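PDB 4N83: ribonucleoside-diphosphate reductase subunit beta, which probably supplies deoxyribonucleotides for DNA synthesis, as the dimetal small subunit of a class Ib ribonucleotide reductase, here with two manganese ions bound. Local coordinates for residues Asp118-Phe121 against Ala122-Thr126; Ser238-Thr242 against Val243-Glu247. All coordinates share one frame; numbering follows the deposited sequence.

Contact 1 (Asp118-Phe121 against Ala122-Thr126); sequences DEIF and AWTNT
Thr-124 and Asn-125 both turn back on the carbonyl oxygen of Phe-121, one turn earlier in helix 114-124 of the helical, ferritin-like fold. This is the tightly packed side of a local contact along one helix. The backbone N of Asn-125 donates to Phe-121 O at 3.2 Å. The hydroxyl OG1 of Thr-124 donates to Phe-121 O at 3.0 Å, a common way for a helix to take in a polar side chain. Both donors come from the same face of the carbonyl plane. The hydroxyl lies well above that plane; the angle at the oxygen is 108°, far from a straight approach. OG1 sits between the backbone N and the carbonyl carbon (chi1 58°), which folds it back along the helix. Thr-124 CG2 rests against Ile-120 O at 3.4 Å. Thr-124 N donates to that same oxygen.

Asn-125 ND2 is 2.9 Å from Phe-121 O, but the angle is too poor for a hydrogen bond. The buried Phe-121 packs on Asn-9 of the second subunit, and its side chain lies about 6 Å from that of Tyr-104, the predicted active-site residue. The Trp-123 indole packs on Leu-239 and makes a cation-pi contact with Lys-57.

The solvent side is looser. Asp-118 and Glu-119 are exposed, and their CB atoms start away from the following residues. Exposed Ala-122 bonds through its N to Asp-118 O at 3.1 Å. At the exposed Thr-126, OG1 donates to Ala-122 O at 2.9 Å.

Side-chain hydroxyls thus supplement the backbone bonds near the C-terminal end of helix 114-124. Asn-125 spends its OD1 on the backbone N-H of Ala-7 of the second subunit, so this end is tied into the dimer interface.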
ATOM      1  N   ASP A 118     -11.453 -23.696   8.660  1.00116.59           N
ATOM      2  CA  ASP A 118     -12.791 -23.185   8.978  1.00117.27           C
ATOM      3  C   ASP A 118     -13.020 -23.123  10.490  1.00118.69           C
ATOM      4  O   ASP A 118     -13.639 -22.182  10.990  1.00118.71           O
ATOM      5  CB  ASP A 118     -13.875 -24.058   8.336  1.00118.12           C
ATOM      6  CG  ASP A 118     -13.924 -23.920   6.825  1.00117.21           C
ATOM      7  OD1 ASP A 118     -13.963 -22.776   6.329  1.00116.14           O
ATOM      8  OD2 ASP A 118     -13.941 -24.960   6.132  1.00117.32           O
ATOM      9  N   GLU A 119     -12.520 -24.131  11.204  1.00119.86           N
ATOM     10  CA  GLU A 119     -12.638 -24.195  12.664  1.00122.07           C
ATOM     11  C   GLU A 119     -11.874 -23.075  13.371  1.00122.01           C
ATOM     12  O   GLU A 119     -12.367 -22.509  14.349  1.00123.61           O
ATOM     13  CB  GLU A 119     -12.156 -25.554  13.189  1.00122.97           C
ATOM     14  CG  GLU A 119     -13.146 -26.689  12.973  1.00125.11           C
ATOM     15  CD  GLU A 119     -12.702 -27.991  13.614  1.00126.17           C
ATOM     16  OE1 GLU A 119     -11.485 -28.281  13.609  1.00125.29           O
ATOM     17  OE2 GLU A 119     -13.573 -28.730  14.119  1.00127.39           O
ATOM     18  N   ILE A 120     -10.676 -22.763  12.883  1.00120.60           N
ATOM     19  CA  ILE A 120      -9.845 -21.720  13.486  1.00119.91           C
ATOM     20  C   ILE A 120     -10.461 -20.337  13.272  1.00119.58           C
ATOM     21  O   ILE A 120     -10.630 -19.577  14.227  1.00119.10           O
ATOM     22  CB  ILE A 120      -8.403 -21.752  12.933  1.00119.30           C
ATOM     23  CG1 ILE A 120      -7.695 -23.035  13.386  1.00119.94           C
ATOM     24  CG2 ILE A 120      -7.612 -20.534  13.402  1.00118.47           C
ATOM     25  CD1 ILE A 120      -6.472 -23.388  12.566  1.00119.13           C
ATOM     26  N   PHE A 121     -10.797 -20.021  12.023  1.00119.50           N
ATOM     27  CA  PHE A 121     -11.393 -18.720  11.686  1.00120.04           C
ATOM     28  C   PHE A 121     -12.731 -18.486  12.393  1.00121.30           C
ATOM     29  O   PHE A 121     -13.043 -17.357  12.771  1.00121.70           O
ATOM     30  CB  PHE A 121     -11.565 -18.563  10.165  1.00119.68           C
ATOM     31  CG  PHE A 121     -10.320 -18.100   9.459  1.00118.35           C
ATOM     32  CD1 PHE A 121      -9.896 -16.781   9.571  1.00117.64           C
ATOM     33  CD2 PHE A 121      -9.571 -18.976   8.683  1.00118.13           C
ATOM     34  CE1 PHE A 121      -8.749 -16.348   8.926  1.00116.62           C
ATOM     35  CE2 PHE A 121      -8.423 -18.547   8.033  1.00116.84           C
ATOM     36  CZ  PHE A 121      -8.012 -17.231   8.154  1.00116.09           C
ATOM     37  N   ALA A 122     -13.508 -19.552  12.571  1.00121.75           N
ATOM     38  CA  ALA A 122     -14.794 -19.468  13.265  1.00122.97           C
ATOM     39  C   ALA A 122     -14.634 -19.019  14.720  1.00123.38           C
ATOM     40  O   ALA A 122     -15.420 -18.212  15.213  1.00124.35           O
ATOM     41  CB  ALA A 122     -15.516 -20.806  13.204  1.00124.13           C
ATOM     42  N   TRP A 123     -13.611 -19.544  15.393  1.00122.76           N
ATOM     43  CA  TRP A 123     -13.358 -19.230  16.804  1.00123.59           C
ATOM     44  C   TRP A 123     -12.812 -17.814  17.009  1.00122.79           C
ATOM     45  O   TRP A 123     -13.186 -17.137  17.969  1.00122.90           O
ATOM     46  CB  TRP A 123     -12.394 -20.257  17.411  1.00122.92           C
ATOM     47  CG  TRP A 123     -11.976 -19.943  18.816  1.00123.39           C
ATOM     48  CD1 TRP A 123     -12.701 -20.145  19.953  1.00125.51           C
ATOM     49  CD2 TRP A 123     -10.729 -19.372  19.231  1.00122.47           C
ATOM     50  NE1 TRP A 123     -11.984 -19.733  21.051  1.00125.66           N
ATOM     51  CE2 TRP A 123     -10.770 -19.253  20.636  1.00123.49           C
ATOM     52  CE3 TRP A 123      -9.582 -18.945  18.550  1.00120.91           C
ATOM     53  CZ2 TRP A 123      -9.707 -18.731  21.375  1.00122.71           C
ATOM     54  CZ3 TRP A 123      -8.527 -18.421  19.284  1.00120.20           C
ATOM     55  CH2 TRP A 123      -8.597 -18.321  20.683  1.00121.26           C
ATOM     56  N   THR A 124     -11.930 -17.377  16.111  1.00120.98           N
ATOM     57  CA  THR A 124     -11.302 -16.055  16.220  1.00120.03           C
ATOM     58  C   THR A 124     -12.312 -14.930  15.997  1.00121.10           C
ATOM     59  O   THR A 124     -12.183 -13.851  16.579  1.00121.25           O
ATOM     60  CB  THR A 124     -10.144 -15.883  15.215  1.00117.70           C
ATOM     61  OG1 THR A 124     -10.627 -16.078  13.881  1.00118.27           O
ATOM     62  CG2 THR A 124      -9.026 -16.875  15.499  1.00116.65           C
ATOM     63  N   ASN A 125     -13.311 -15.192  15.157  1.00121.84           N
ATOM     64  CA  ASN A 125     -14.377 -14.227  14.884  1.00123.29           C
ATOM     65  C   ASN A 125     -15.459 -14.186  15.972  1.00125.90           C
ATOM     66  O   ASN A 125     -16.291 -13.277  15.981  1.00127.07           O
ATOM     67  CB  ASN A 125     -15.021 -14.517  13.523  1.00123.05           C
ATOM     68  CG  ASN A 125     -14.046 -14.364  12.366  1.00120.95           C
ATOM     69  OD1 ASN A 125     -13.102 -13.573  12.430  1.00118.90           O
ATOM     70  ND2 ASN A 125     -14.273 -15.120  11.297  1.00120.63           N
ATOM     71  N   THR A 126     -15.448 -15.168  16.875  1.00127.17           N
ATOM     72  CA  THR A 126     -16.414 -15.237  17.978  1.00129.96           C
ATOM     73  C   THR A 126     -15.724 -15.275  19.349  1.00129.58           C
ATOM     74  O   THR A 126     -16.291 -15.769  20.325  1.00130.58           O
ATOM     75  CB  THR A 126     -17.322 -16.477  17.840  1.00131.76           C
ATOM     76  OG1 THR A 126     -16.526 -17.667  17.891  1.00131.67           O
ATOM     77  CG2 THR A 126     -18.094 -16.437  16.526  1.00131.67           C
TER

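Contact 2 (Ser238-Thr242 against Val243-Glu247)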
ATOM      1  N   SER A 238      -6.380 -17.734  28.796  1.00134.84           N
ATOM      2  CA  SER A 238      -7.325 -18.467  27.949  1.00135.09           C
ATOM      3  C   SER A 238      -6.637 -19.460  27.004  1.00134.30           C
ATOM      4  O   SER A 238      -7.270 -20.412  26.543  1.00134.42           O
ATOM      5  CB  SER A 238      -8.181 -17.488  27.135  1.00134.34           C
ATOM      6  OG  SER A 238      -9.056 -18.172  26.256  1.00133.98           O
ATOM      7  N   LEU A 239      -5.354 -19.236  26.718  1.00133.46           N
ATOM      8  CA  LEU A 239      -4.594 -20.088  25.801  1.00132.99           C
ATOM      9  C   LEU A 239      -3.518 -20.924  26.498  1.00133.64           C
ATOM     10  O   LEU A 239      -3.478 -22.145  26.340  1.00133.88           O
ATOM     11  CB  LEU A 239      -3.926 -19.230  24.722  1.00131.68           C
ATOM     12  CG  LEU A 239      -4.826 -18.529  23.702  1.00131.91           C
ATOM     13  CD1 LEU A 239      -3.972 -17.730  22.726  1.00129.77           C
ATOM     14  CD2 LEU A 239      -5.701 -19.528  22.959  1.00132.59           C
ATOM     15  N   TYR A 240      -2.659 -20.262  27.271  1.00134.49           N
ATOM     16  CA  TYR A 240      -1.391 -20.854  27.726  1.00134.86           C
ATOM     17  C   TYR A 240      -1.430 -21.635  29.053  1.00135.43           C
ATOM     18  O   TYR A 240      -0.388 -22.102  29.516  1.00134.74           O
ATOM     19  CB  TYR A 240      -0.320 -19.755  27.818  1.00134.74           C
ATOM     20  CG  TYR A 240       0.078 -19.165  26.480  1.00133.92           C
ATOM     21  CD1 TYR A 240      -0.530 -18.009  25.994  1.00133.64           C
ATOM     22  CD2 TYR A 240       1.067 -19.761  25.703  1.00133.56           C
ATOM     23  CE1 TYR A 240      -0.165 -17.466  24.772  1.00132.22           C
ATOM     24  CE2 TYR A 240       1.439 -19.226  24.478  1.00131.72           C
ATOM     25  CZ  TYR A 240       0.821 -18.079  24.018  1.00131.10           C
ATOM     26  OH  TYR A 240       1.188 -17.545  22.805  1.00129.18           O
ATOM     27  N   ASP A 241      -2.607 -21.785  29.660  1.00135.93           N
ATOM     28  CA  ASP A 241      -2.709 -22.472  30.957  1.00136.75           C
ATOM     29  C   ASP A 241      -2.511 -23.988  30.866  1.00136.76           C
ATOM     30  O   ASP A 241      -1.923 -24.588  31.766  1.00137.47           O
ATOM     31  CB  ASP A 241      -4.041 -22.154  31.657  1.00138.29           C
ATOM     32  CG  ASP A 241      -3.931 -20.991  32.636  1.00138.59           C
ATOM     33  OD1 ASP A 241      -2.917 -20.905  33.364  1.00138.07           O
ATOM     34  OD2 ASP A 241      -4.868 -20.168  32.692  1.00139.12           O
ATOM     35  N   THR A 242      -2.997 -24.599  29.787  1.00135.63           N
ATOM     36  CA  THR A 242      -2.868 -26.046  29.596  1.00136.18           C
ATOM     37  C   THR A 242      -1.422 -26.452  29.303  1.00135.35           C
ATOM     38  O   THR A 242      -0.871 -27.330  29.971  1.00136.16           O
ATOM     39  CB  THR A 242      -3.777 -26.553  28.461  1.00135.51           C
ATOM     40  OG1 THR A 242      -3.582 -25.753  27.289  1.00132.77           O
ATOM     41  CG2 THR A 242      -5.238 -26.493  28.882  1.00137.07           C
ATOM     42  N   VAL A 243      -0.818 -25.812  28.303  1.00133.52           N
ATOM     43  CA  VAL A 243       0.596 -26.046  27.974  1.00132.50           C
ATOM     44  C   VAL A 243       1.533 -25.539  29.077  1.00133.60           C
ATOM     45  O   VAL A 243       2.636 -26.062  29.248  1.00132.77           O
ATOM     46  CB  VAL A 243       0.998 -25.427  26.611  1.00129.89           C
ATOM     47  CG1 VAL A 243       0.332 -26.186  25.472  1.00129.38           C
ATOM     48  CG2 VAL A 243       0.659 -23.942  26.540  1.00128.68           C
ATOM     49  N   GLY A 244       1.093 -24.517  29.808  1.00135.20           N
ATOM     50  CA  GLY A 244       1.786 -24.052  31.009  1.00136.33           C
ATOM     51  C   GLY A 244       2.912 -23.061  30.772  1.00135.59           C
ATOM     52  O   GLY A 244       3.971 -23.172  31.392  1.00135.86           O
ATOM     53  N   TRP A 245       2.688 -22.095  29.882  1.00134.71           N
ATOM     54  CA  TRP A 245       3.635 -20.992  29.670  1.00133.18           C
ATOM     55  C   TRP A 245       2.993 -19.641  30.011  1.00132.09           C
ATOM     56  O   TRP A 245       3.451 -18.600  29.539  1.00130.84           O
ATOM     57  CB  TRP A 245       4.134 -20.957  28.217  1.00132.16           C
ATOM     58  CG  TRP A 245       4.556 -22.284  27.646  1.00133.55           C
ATOM     59  CD1 TRP A 245       5.159 -23.314  28.308  1.00134.97           C
ATOM     60  CD2 TRP A 245       4.433 -22.703  26.279  1.00133.66           C
ATOM     61  NE1 TRP A 245       5.400 -24.356  27.444  1.00135.30           N
ATOM     62  CE2 TRP A 245       4.968 -24.007  26.193  1.00134.39           C
ATOM     63  CE3 TRP A 245       3.917 -22.105  25.121  1.00132.86           C
ATOM     64  CZ2 TRP A 245       5.001 -24.725  24.993  1.00134.21           C
ATOM     65  CZ3 TRP A 245       3.951 -22.820  23.929  1.00132.31           C
ATOM     66  CH2 TRP A 245       4.490 -24.116  23.875  1.00133.11           C
ATOM     67  N   THR A 246       1.948 -19.661  30.839  1.00131.99           N
ATOM     68  CA  THR A 246       1.158 -18.462  31.141  1.00130.53           C
ATOM     69  C   THR A 246       1.994 -17.338  31.751  1.00129.56           C
ATOM     70  O   THR A 246       1.897 -16.188  31.324  1.00127.41           O
ATOM     71  CB  THR A 246      -0.002 -18.789  32.102  1.00132.29           C
ATOM     72  OG1 THR A 246      -0.817 -19.823  31.538  1.00131.85           O
ATOM     73  CG2 THR A 246      -0.864 -17.561  32.364  1.00132.39           C
ATOM     74  N   GLU A 247       2.805 -17.675  32.749  1.00130.47           N
ATOM     75  CA  GLU A 247       3.619 -16.681  33.452  1.00131.39           C
ATOM     76  C   GLU A 247       4.803 -16.178  32.621  1.00130.89           C
ATOM     77  O   GLU A 247       5.313 -15.086  32.871  1.00130.07           O
ATOM     78  CB  GLU A 247       4.116 -17.244  34.788  1.00132.85           C
ATOM     79  CG  GLU A 247       3.006 -17.549  35.786  1.00135.18           C
ATOM     80  CD  GLU A 247       2.200 -16.323  36.183  1.00135.85           C
ATOM     81  OE1 GLU A 247       2.749 -15.201  36.158  1.00135.22           O
ATOM     82  OE2 GLU A 247       1.009 -16.483  36.525  1.00137.08           O
TER
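Tyr-240 O accepts two backbone hydrogen bonds from the turn that follows it. Trp-245 N lies in the carbonyl plane at 3.1 Å from Tyr-240 O. Gly-244 N comes from above that plane, at 2.8 Å from Tyr-240 O. The glycine bond closes an alpha-turn and the tryptophan bond a pi-turn, both at the C-terminus of helix 211-240. Gly-244 is in the left-handed conformation, with a positive phi of 85°, which lets the chain reverse there.

Side-chain polar contacts are weaker. Thr-246 OG1 stands 3.0 Å from Asp-241 OD1, in a weak, uncertain hydrogen bond, since Tyr-240 O lies 3.1 Å from the same Thr-246 OG1 and could compete for its one proton. The Asp-241 carboxylate swings back toward Thr-246 although its CB starts away from it.

The apolar contacts gather round the Tyr-240 ring. Tyr-240 CD2 meets Trp-245 CE3 at 3.7 Å. CE3 lies in the plane of the tyrosine ring, at its edge, and the two side chains meet at a slant. The tyrosine CG is anti to its own carbonyl carbon (chi1 -67°), which turns the ring to the indole. Val-243 CG2 sits over one face of the indole, offset toward its rim, and is 3.7 Å from Tyr-240 O.

The turn joins helix 211-240 to helix 246-263, with Trp-245 at the N-cap position of the second. Tyr-240 OH bonds to Thr-167 OG1 on helix 162-173, and the Trp-245 ring meets Tyr-170 of that helix. Leu-239, Tyr-240 and Thr-242 touch side chains of helix 49-78.

In the fold
Both contacts are local and partly buried. Each sets two buried residues (Phe-121 and Thr-124; Tyr-240 and Thr-246) against exposed ones (such as Ala-122; Asp-241 and Thr-242). Their centres are 20 Å apart, yet they touch: Trp-123 CH2 packs on Leu-239 CD2 at 3.9 Å. Helix 49-78 also links them, since Lys-57 meets both Trp-123 and Leu-239. Contact 1 lies along helix 114-124 and faces the second subunit. Contact 2 connects two successive helices and is touched by no other protein chain of the assembly. In each, one carbonyl oxygen accepts two hydrogen bonds. In contact 1 one donor is a threonine hydroxyl; in contact 2 both are backbone N-H groups, beside packed aromatic rings.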